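Local structure of hypothetical protein TTHA0303 (Thermus thermophilus, 2YQY) at residues V50-H53 against V54-E58; D59-A62 against R63-R67; H159-A162 against L163-S166. The protein is of unknown function but forms a DinB-like four-helix bundle with an exposed histidine triad, consistent with a metal site as in relatives of this superfamily. All coordinates share one frame; numbering follows the deposited sequence.

Contact 1. Residues V50-H53 against V54-E58; sequences VAEH and VALVE
With CG anti to the backbone N (chi1 177°), the His53 ring lies beside its own carbonyl carbon, where Val57 meets it. Val57 has CG1 anti to its backbone N, which puts CG2 on the side facing that ring. Val57 CG2 sits over one face of the imidazole, displaced toward the rim, 3.6 Å from His53 CE1. This is a CH-pi contact, with CG2 4.0 Å from the ring centroid. Val57 CG2 also rests 3.4 Å from His53 O, the carbonyl that accepts the backbone N-H of Val57. The residues lie on helix 47-71 of a four-helix bundle, and i to i+4 backbone bonds link each residue of 50-53 to 54-57. His53 is also in ring contact with Trp45, His155 and His159. His53, His155 and His159 probably form the exposed histidine triad of this protein; no metal is bound to His155 and His159 here. On another side of the helix Glu52 and Leu56 run alongside each other, pointing the same way. Leu56 CD1 is 3.9 Å from Glu52 OE2, a contact between a methyl and a carboxylate oxygen. Leu56 CG packs closer, 3.3 Å from Glu52 O. On the buried side, Val54 CG2 lies 3.6 Å from Val50 O, and both valines pack on His159 of helix 153-165.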
ATOM      1  N   VAL A  50       3.527   7.193   8.158  1.00 16.83           N
ATOM      2  CA  VAL A  50       3.051   5.848   7.918  1.00 17.71           C
ATOM      3  C   VAL A  50       2.309   5.832   6.569  1.00 17.71           C
ATOM      4  O   VAL A  50       2.562   4.980   5.737  1.00 19.47           O
ATOM      5  CB  VAL A  50       2.104   5.349   9.051  1.00 17.86           C
ATOM      6  CG1 VAL A  50       1.478   4.018   8.679  1.00 17.04           C
ATOM      7  CG2 VAL A  50       2.865   5.248  10.384  1.00 18.44           C
ATOM      8  N   ALA A  51       1.383   6.771   6.379  1.00 17.81           N
ATOM      9  CA  ALA A  51       0.567   6.834   5.149  1.00 18.31           C
ATOM     10  C   ALA A  51       1.430   7.022   3.887  1.00 17.92           C
ATOM     11  O   ALA A  51       1.195   6.385   2.877  1.00 17.31           O
ATOM     12  CB  ALA A  51      -0.482   7.948   5.264  1.00 17.59           C
ATOM     13  N   GLU A  52       2.421   7.913   3.953  1.00 17.92           N
ATOM     14  CA  GLU A  52       3.364   8.107   2.844  1.00 18.22           C
ATOM     15  C   GLU A  52       4.103   6.798   2.546  1.00 18.75           C
ATOM     16  O   GLU A  52       4.253   6.427   1.373  1.00 17.94           O
ATOM     17  CB  GLU A  52       4.345   9.267   3.151  1.00 18.46           C
ATOM     18  CG  GLU A  52       5.553   9.256   2.266  1.00 19.89           C
ATOM     19  CD  GLU A  52       6.704  10.124   2.739  1.00 19.37           C
ATOM     20  OE1 GLU A  52       6.795  10.476   3.947  1.00 18.68           O
ATOM     21  OE2 GLU A  52       7.546  10.454   1.870  1.00 19.10           O
ATOM     22  N   HIS A  53       4.498   6.066   3.594  1.00 18.22           N
ATOM     23  CA  HIS A  53       5.120   4.740   3.431  1.00 18.13           C
ATOM     24  C   HIS A  53       4.224   3.752   2.664  1.00 18.50           C
ATOM     25  O   HIS A  53       4.670   3.090   1.747  1.00 17.44           O
ATOM     26  CB  HIS A  53       5.479   4.145   4.799  1.00 18.36           C
ATOM     27  CG  HIS A  53       6.057   2.756   4.730  1.00 17.00           C
ATOM     28  ND1 HIS A  53       7.298   2.486   4.202  1.00 17.64           N
ATOM     29  CD2 HIS A  53       5.553   1.564   5.132  1.00 15.37           C
ATOM     30  CE1 HIS A  53       7.529   1.184   4.254  1.00 18.05           C
ATOM     31  NE2 HIS A  53       6.489   0.604   4.834  1.00 17.36           N
ATOM     32  N   VAL A  54       2.962   3.659   3.066  1.00 18.58           N
ATOM     33  CA  VAL A  54       1.992   2.859   2.368  1.00 18.68           C
ATOM     34  C   VAL A  54       1.938   3.209   0.860  1.00 19.09           C
ATOM     35  O   VAL A  54       1.969   2.307   0.022  1.00 18.74           O
ATOM     36  CB  VAL A  54       0.573   2.987   3.024  1.00 18.12           C
ATOM     37  CG1 VAL A  54      -0.519   2.442   2.078  1.00 17.88           C
ATOM     38  CG2 VAL A  54       0.563   2.267   4.408  1.00 18.61           C
ATOM     39  N   ALA A  55       1.796   4.502   0.538  1.00 18.82           N
ATOM     40  CA  ALA A  55       1.810   4.976  -0.826  1.00 18.34           C
ATOM     41  C   ALA A  55       3.098   4.569  -1.580  1.00 19.02           C
ATOM     42  O   ALA A  55       3.025   4.111  -2.733  1.00 16.05           O
ATOM     43  CB  ALA A  55       1.621   6.514  -0.862  1.00 18.55           C
ATOM     44  N   LEU A  56       4.273   4.752  -0.972  1.00 18.13           N
ATOM     45  CA  LEU A  56       5.543   4.443  -1.704  1.00 17.85           C
ATOM     46  C   LEU A  56       5.612   2.917  -2.016  1.00 17.96           C
ATOM     47  O   LEU A  56       6.023   2.498  -3.122  1.00 16.43           O
ATOM     48  CB  LEU A  56       6.772   4.907  -0.921  1.00 17.01           C
ATOM     49  CG  LEU A  56       6.809   6.433  -0.735  1.00 18.87           C
ATOM     50  CD1 LEU A  56       7.968   6.905   0.197  1.00 20.85           C
ATOM     51  CD2 LEU A  56       6.848   7.145  -2.107  1.00 20.83           C
ATOM     52  N   VAL A  57       5.176   2.102  -1.064  1.00 17.54           N
ATOM     53  CA  VAL A  57       5.222   0.664  -1.262  1.00 17.45           C
ATOM     54  C   VAL A  57       4.241   0.250  -2.372  1.00 18.01           C
ATOM     55  O   VAL A  57       4.546  -0.665  -3.149  1.00 18.82           O
ATOM     56  CB  VAL A  57       5.021  -0.111   0.062  1.00 18.59           C
ATOM     57  CG1 VAL A  57       4.818  -1.625  -0.190  1.00 16.90           C
ATOM     58  CG2 VAL A  57       6.244   0.137   1.032  1.00 18.32           C
ATOM     59  N   GLU A  58       3.089   0.904  -2.474  1.00 17.58           N
ATOM     60  CA  GLU A  58       2.150   0.583  -3.566  1.00 18.61           C
ATOM     61  C   GLU A  58       2.710   1.024  -4.906  1.00 18.82           C
ATOM     62  O   GLU A  58       2.541   0.353  -5.896  1.00 18.89           O
ATOM     63  CB  GLU A  58       0.810   1.282  -3.396  1.00 19.11           C
ATOM     64  CG  GLU A  58       0.081   0.820  -2.169  1.00 21.10           C
ATOM     65  CD  GLU A  58      -1.433   0.772  -2.305  1.00 20.15           C
ATOM     66  OE1 GLU A  58      -2.028   1.472  -3.174  1.00 17.58           O
ATOM     67  OE2 GLU A  58      -2.018   0.040  -1.491  1.00 18.35           O
TER

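Contact 2. Residues D59-A62 against R63-R67; sequences DSTA and RVLRR
Asp59 OD2 accepts two N-H groups of Arg63. The shorter bond, from Arg63 NE to Asp59 OD2, is 2.7 Å and forms the core of a salt bridge. The oxygen lies near the guanidinium plane, at its edge. NE meets it on the syn side, 31° out of the carboxylate plane. Arg63 NH2 adds weak bonds to Asp59 OD2 and Asp59 OD1, each 3.0 Å long. The two flat groups are turned 53° apart, so this is not a coplanar two-pronged pair. Arg63 has CG anti to its carbonyl carbon, chi1 -59°, and its chain stays extended to NE. This carries the guanidinium back one turn to the carboxylate. The aliphatic part of Arg63 follows the helix, with CG 3.4 Å from Asp59 O. Both side chains also touch Phe119 of helix 106-126. On the buried side, Leu65 CG lies 3.4 Å from Thr61 O, which also accepts the backbone N-H of Leu65. Thr61 OG1 is hydrogen-bonded to Val57 O. Thr61, Val64 and Leu65 all pack against Trp148. An acid and an arginine four residues apart make the i to i+4 salt bridge common along alpha helices, here at the partly exposed side of helix 47-71 of the bundle.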
ATOM      1  N   ASP A  59       3.402   2.158  -4.920  1.00 18.24           N
ATOM      2  CA  ASP A  59       4.065   2.604  -6.147  1.00 19.06           C
ATOM      3  C   ASP A  59       5.117   1.589  -6.603  1.00 19.43           C
ATOM      4  O   ASP A  59       5.156   1.197  -7.755  1.00 17.93           O
ATOM      5  CB  ASP A  59       4.677   3.993  -5.971  1.00 17.44           C
ATOM      6  CG  ASP A  59       5.381   4.468  -7.217  1.00 19.72           C
ATOM      7  OD1 ASP A  59       4.705   5.053  -8.081  1.00 18.84           O
ATOM      8  OD2 ASP A  59       6.606   4.248  -7.347  1.00 18.69           O
ATOM      9  N   SER A  60       5.939   1.162  -5.654  1.00 19.41           N
ATOM     10  CA  SER A  60       7.021   0.230  -5.874  1.00 19.86           C
ATOM     11  C   SER A  60       6.433  -1.123  -6.379  1.00 19.34           C
ATOM     12  O   SER A  60       6.888  -1.696  -7.419  1.00 17.87           O
ATOM     13  CB  SER A  60       7.745   0.094  -4.538  1.00 19.28           C
ATOM     14  OG  SER A  60       8.805  -0.790  -4.660  1.00 24.23           O
ATOM     15  N   THR A  61       5.375  -1.585  -5.705  1.00 18.52           N
ATOM     16  CA  THR A  61       4.660  -2.832  -6.113  1.00 19.03           C
ATOM     17  C   THR A  61       4.170  -2.765  -7.543  1.00 19.76           C
ATOM     18  O   THR A  61       4.330  -3.720  -8.348  1.00 19.66           O
ATOM     19  CB  THR A  61       3.449  -3.091  -5.191  1.00 18.51           C
ATOM     20  OG1 THR A  61       3.928  -3.219  -3.845  1.00 17.17           O
ATOM     21  CG2 THR A  61       2.696  -4.401  -5.614  1.00 18.13           C
ATOM     22  N   ALA A  62       3.568  -1.624  -7.874  1.00 20.08           N
ATOM     23  CA  ALA A  62       3.075  -1.394  -9.243  1.00 18.86           C
ATOM     24  C   ALA A  62       4.204  -1.498 -10.274  1.00 19.33           C
ATOM     25  O   ALA A  62       4.024  -2.078 -11.341  1.00 17.51           O
ATOM     26  CB  ALA A  62       2.397  -0.065  -9.326  1.00 18.98           C
ATOM     27  N   ARG A  63       5.380  -0.952  -9.965  1.00 18.31           N
ATOM     28  CA  ARG A  63       6.528  -1.082 -10.880  1.00 18.27           C
ATOM     29  C   ARG A  63       7.035  -2.528 -10.987  1.00 17.72           C
ATOM     30  O   ARG A  63       7.501  -2.947 -12.039  1.00 17.50           O
ATOM     31  CB  ARG A  63       7.677  -0.173 -10.423  1.00 16.98           C
ATOM     32  CG  ARG A  63       7.270   1.286 -10.367  1.00 17.90           C
ATOM     33  CD  ARG A  63       8.420   2.229  -9.948  1.00 17.49           C
ATOM     34  NE  ARG A  63       7.820   3.503  -9.587  1.00 19.95           N
ATOM     35  CZ  ARG A  63       7.456   4.426 -10.473  1.00 21.73           C
ATOM     36  NH1 ARG A  63       7.711   4.255 -11.764  1.00 25.33           N
ATOM     37  NH2 ARG A  63       6.877   5.549 -10.066  1.00 23.25           N
ATOM     38  N   VAL A  64       6.976  -3.279  -9.891  1.00 13.77           N
ATOM     39  CA  VAL A  64       7.361  -4.705  -9.920  1.00 14.73           C
ATOM     40  C   VAL A  64       6.411  -5.435 -10.831  1.00 15.42           C
ATOM     41  O   VAL A  64       6.841  -6.227 -11.698  1.00 15.01           O
ATOM     42  CB  VAL A  64       7.368  -5.347  -8.491  1.00 15.03           C
ATOM     43  CG1 VAL A  64       7.480  -6.891  -8.602  1.00 16.78           C
ATOM     44  CG2 VAL A  64       8.517  -4.757  -7.629  1.00 14.12           C
ATOM     45  N   LEU A  65       5.103  -5.167 -10.665  1.00 16.25           N
ATOM     46  CA  LEU A  65       4.121  -5.810 -11.530  1.00 15.75           C
ATOM     47  C   LEU A  65       4.365  -5.452 -12.974  1.00 15.70           C
ATOM     48  O   LEU A  65       4.198  -6.298 -13.861  1.00 17.37           O
ATOM     49  CB  LEU A  65       2.690  -5.428 -11.122  1.00 17.12           C
ATOM     50  CG  LEU A  65       2.193  -5.954  -9.742  1.00 14.56           C
ATOM     51  CD1 LEU A  65       0.762  -5.488  -9.388  1.00 16.31           C
ATOM     52  CD2 LEU A  65       2.275  -7.455  -9.701  1.00 14.73           C
ATOM     53  N   ARG A  66       4.700  -4.199 -13.253  1.00 15.10           N
ATOM     54  CA  ARG A  66       4.995  -3.807 -14.634  1.00 15.18           C
ATOM     55  C   ARG A  66       6.208  -4.576 -15.159  1.00 14.93           C
ATOM     56  O   ARG A  66       6.207  -5.017 -16.288  1.00 14.15           O
ATOM     57  CB  ARG A  66       5.235  -2.305 -14.733  1.00 14.41           C
ATOM     58  CG  ARG A  66       5.502  -1.775 -16.170  1.00 14.21           C
ATOM     59  CD  ARG A  66       5.614  -0.234 -16.178  1.00 13.74           C
ATOM     60  NE  ARG A  66       6.727   0.194 -15.334  1.00 15.32           N
ATOM     61  CZ  ARG A  66       7.013   1.451 -15.004  1.00 18.65           C
ATOM     62  NH1 ARG A  66       6.275   2.453 -15.443  1.00 18.99           N
ATOM     63  NH2 ARG A  66       8.065   1.710 -14.239  1.00 19.31           N
ATOM     64  N   ARG A  67       7.260  -4.700 -14.367  1.00 14.42           N
ATOM     65  CA  ARG A  67       8.435  -5.508 -14.828  1.00 15.09           C
ATOM     66  C   ARG A  67       8.062  -6.999 -15.056  1.00 15.96           C
ATOM     67  O   ARG A  67       8.436  -7.609 -16.076  1.00 15.63           O
ATOM     68  CB  ARG A  67       9.557  -5.413 -13.806  1.00 15.07           C
ATOM     69  CG  ARG A  67      10.922  -5.836 -14.318  1.00 14.95           C
ATOM     70  CD  ARG A  67      11.963  -5.843 -13.154  1.00 16.42           C
ATOM     71  NE  ARG A  67      13.305  -5.905 -13.779  1.00 16.72           N
ATOM     72  CZ  ARG A  67      13.951  -7.030 -14.043  1.00 16.54           C
ATOM     73  NH1 ARG A  67      13.421  -8.196 -13.694  1.00 18.40           N
ATOM     74  NH2 ARG A  67      15.136  -7.001 -14.649  1.00 16.48           N
TER

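Contact 3. Residues H159-A162 against L163-S166; sequences HLKA and LQAS
Leu160 and Gln164 cross at an angle, one turn apart on helix 153-165. The amide end of Gln164 passes beside the branched end of Leu160. Gln164 NE2 is 3.9 Å from Leu160 CG and equally far from Leu160 CD1, so an amide nitrogen packs on hydrocarbon here. The other end of the amide turns to the backbone, with Gln164 OE1 3.6 Å from Lys161 CA. Torsions explain the meeting. Leu160 CG is anti to the backbone N (chi1 175°), while Gln164 CG is anti to its carbonyl carbon (chi1 -65°), which sends its extended chain back toward the preceding turn. Gln164 CG packs 3.4 Å from Leu160 O, and the same oxygen accepts a backbone bond of 2.9 Å from Gln164 N. An alanine in place of Leu160 would probably take away this hydrocarbon support from the Gln164 amide and let the amide turn more freely. Leu163 repeats the pattern of Gln164: its CG lies 3.4 Å from His159 O. Ser166 N is bonded to Leu163 O, and Ser166 N and Ser166 OG both make weak bonds to Ala162 O. His159 belongs to an HExxH pattern with His155 and Glu156, possibly part of a metal site, though no metal is bound to them here. Leu160, Leu163 and Gln164 pack on helix 10-30, through Ala23, Leu24 and Leu27. Leu163 also reaches Pro47 and Val50 of helix 47-71, and Ser166 O is hydrogen-bonded to Trp35 NE1 of helix 33-36.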
ATOM      1  N   HIS A 159      -0.358  -1.627   8.424  1.00 17.25           N
ATOM      2  CA  HIS A 159      -0.128  -0.210   8.820  1.00 17.71           C
ATOM      3  C   HIS A 159      -1.406   0.461   9.291  1.00 17.61           C
ATOM      4  O   HIS A 159      -1.390   1.232  10.231  1.00 18.49           O
ATOM      5  CB  HIS A 159       0.598   0.560   7.715  1.00 15.88           C
ATOM      6  CG  HIS A 159       2.041   0.144   7.597  1.00 16.45           C
ATOM      7  ND1 HIS A 159       2.972   0.438   8.565  1.00 14.37           N
ATOM      8  CD2 HIS A 159       2.671  -0.664   6.711  1.00 15.93           C
ATOM      9  CE1 HIS A 159       4.126  -0.130   8.260  1.00 13.47           C
ATOM     10  NE2 HIS A 159       3.971  -0.791   7.124  1.00 14.36           N
ATOM     11  N   LEU A 160      -2.521   0.128   8.656  1.00 24.35           N
ATOM     12  CA  LEU A 160      -3.827   0.557   9.159  1.00 24.72           C
ATOM     13  C   LEU A 160      -4.068   0.103  10.615  1.00 25.13           C
ATOM     14  O   LEU A 160      -4.450   0.888  11.466  1.00 23.84           O
ATOM     15  CB  LEU A 160      -4.932   0.017   8.234  1.00 24.69           C
ATOM     16  CG  LEU A 160      -6.393   0.249   8.650  1.00 23.54           C
ATOM     17  CD1 LEU A 160      -6.697   1.772   8.707  1.00 24.05           C
ATOM     18  CD2 LEU A 160      -7.321  -0.528   7.700  1.00 23.04           C
ATOM     19  N   LYS A 161      -3.847  -1.179  10.886  1.00 25.50           N
ATOM     20  CA  LYS A 161      -3.944  -1.715  12.244  1.00 26.28           C
ATOM     21  C   LYS A 161      -3.064  -0.973  13.274  1.00 26.20           C
ATOM     22  O   LYS A 161      -3.505  -0.716  14.419  1.00 25.70           O
ATOM     23  CB  LYS A 161      -3.594  -3.197  12.220  1.00 25.81           C
ATOM     24  CG  LYS A 161      -4.282  -4.019  13.233  1.00 28.68           C
ATOM     25  CD  LYS A 161      -3.971  -5.478  12.965  1.00 30.71           C
ATOM     26  CE  LYS A 161      -4.687  -5.999  11.726  1.00 30.50           C
ATOM     27  NZ  LYS A 161      -5.709  -7.021  12.109  1.00 28.99           N
ATOM     28  N   ALA A 162      -1.829  -0.657  12.885  1.00 25.56           N
ATOM     29  CA  ALA A 162      -0.903   0.092  13.748  1.00 25.92           C
ATOM     30  C   ALA A 162      -1.421   1.511  14.063  1.00 25.13           C
ATOM     31  O   ALA A 162      -1.386   1.953  15.206  1.00 25.40           O
ATOM     32  CB  ALA A 162       0.476   0.151  13.117  1.00 25.77           C
ATOM     33  N   LEU A 163      -1.915   2.199  13.037  1.00 25.09           N
ATOM     34  CA  LEU A 163      -2.573   3.495  13.203  1.00 24.48           C
ATOM     35  C   LEU A 163      -3.821   3.408  14.089  1.00 24.04           C
ATOM     36  O   LEU A 163      -3.933   4.171  15.034  1.00 23.79           O
ATOM     37  CB  LEU A 163      -2.912   4.099  11.847  1.00 25.25           C
ATOM     38  CG  LEU A 163      -1.744   4.527  10.954  1.00 25.75           C
ATOM     39  CD1 LEU A 163      -2.323   5.183   9.747  1.00 27.15           C
ATOM     40  CD2 LEU A 163      -0.837   5.486  11.708  1.00 25.59           C
ATOM     41  N   GLN A 164      -4.744   2.475  13.818  1.00 24.13           N
ATOM     42  CA  GLN A 164      -5.905   2.298  14.716  1.00 24.19           C
ATOM     43  C   GLN A 164      -5.477   2.038  16.168  1.00 24.74           C
ATOM     44  O   GLN A 164      -6.095   2.566  17.114  1.00 23.94           O
ATOM     45  CB  GLN A 164      -6.791   1.167  14.239  1.00 24.89           C
ATOM     46  CG  GLN A 164      -7.441   1.442  12.899  1.00 23.79           C
ATOM     47  CD  GLN A 164      -7.974   0.188  12.247  1.00 26.27           C
ATOM     48  OE1 GLN A 164      -7.433  -0.914  12.413  1.00 21.24           O
ATOM     49  NE2 GLN A 164      -9.041   0.359  11.471  1.00 22.62           N
ATOM     50  N   ALA A 165      -4.408   1.264  16.361  1.00 23.98           N
ATOM     51  CA  ALA A 165      -3.936   0.965  17.719  1.00 25.03           C
ATOM     52  C   ALA A 165      -3.422   2.226  18.443  1.00 25.41           C
ATOM     53  O   ALA A 165      -3.345   2.258  19.662  1.00 23.89           O
ATOM     54  CB  ALA A 165      -2.864  -0.098  17.680  1.00 24.67           C
ATOM     55  N   SER A 166      -3.071   3.249  17.667  1.00 26.71           N
ATOM     56  CA  SER A 166      -2.587   4.527  18.178  1.00 27.40           C
ATOM     57  C   SER A 166      -3.693   5.537  18.421  1.00 27.08           C
ATOM     58  O   SER A 166      -3.379   6.685  18.745  1.00 25.89           O
ATOM     59  CB  SER A 166      -1.604   5.136  17.186  1.00 27.09           C
ATOM     60  OG  SER A 166      -0.367   4.457  17.250  1.00 30.67           O
TER

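Of the two helices that carry the contacts, 47-71 comes first along the chain. It holds contact 1 and then contact 2, whose segments adjoin with centres about 14 Å apart. Contact 3 lies near the C terminus on helix 153-165. Each contact joins neighbouring turns of one helix, so none closes a long loop, and the three follow in series without nesting or crossing. Contacts 1 and 3 touch in space, through the histidines and the valine side of helix 47-71. They join helix 47-71 to helix 153-165. Contact 2 faces helices 106-126 and 145-149, and its nearest atoms are about 11 Å from those of contact 3.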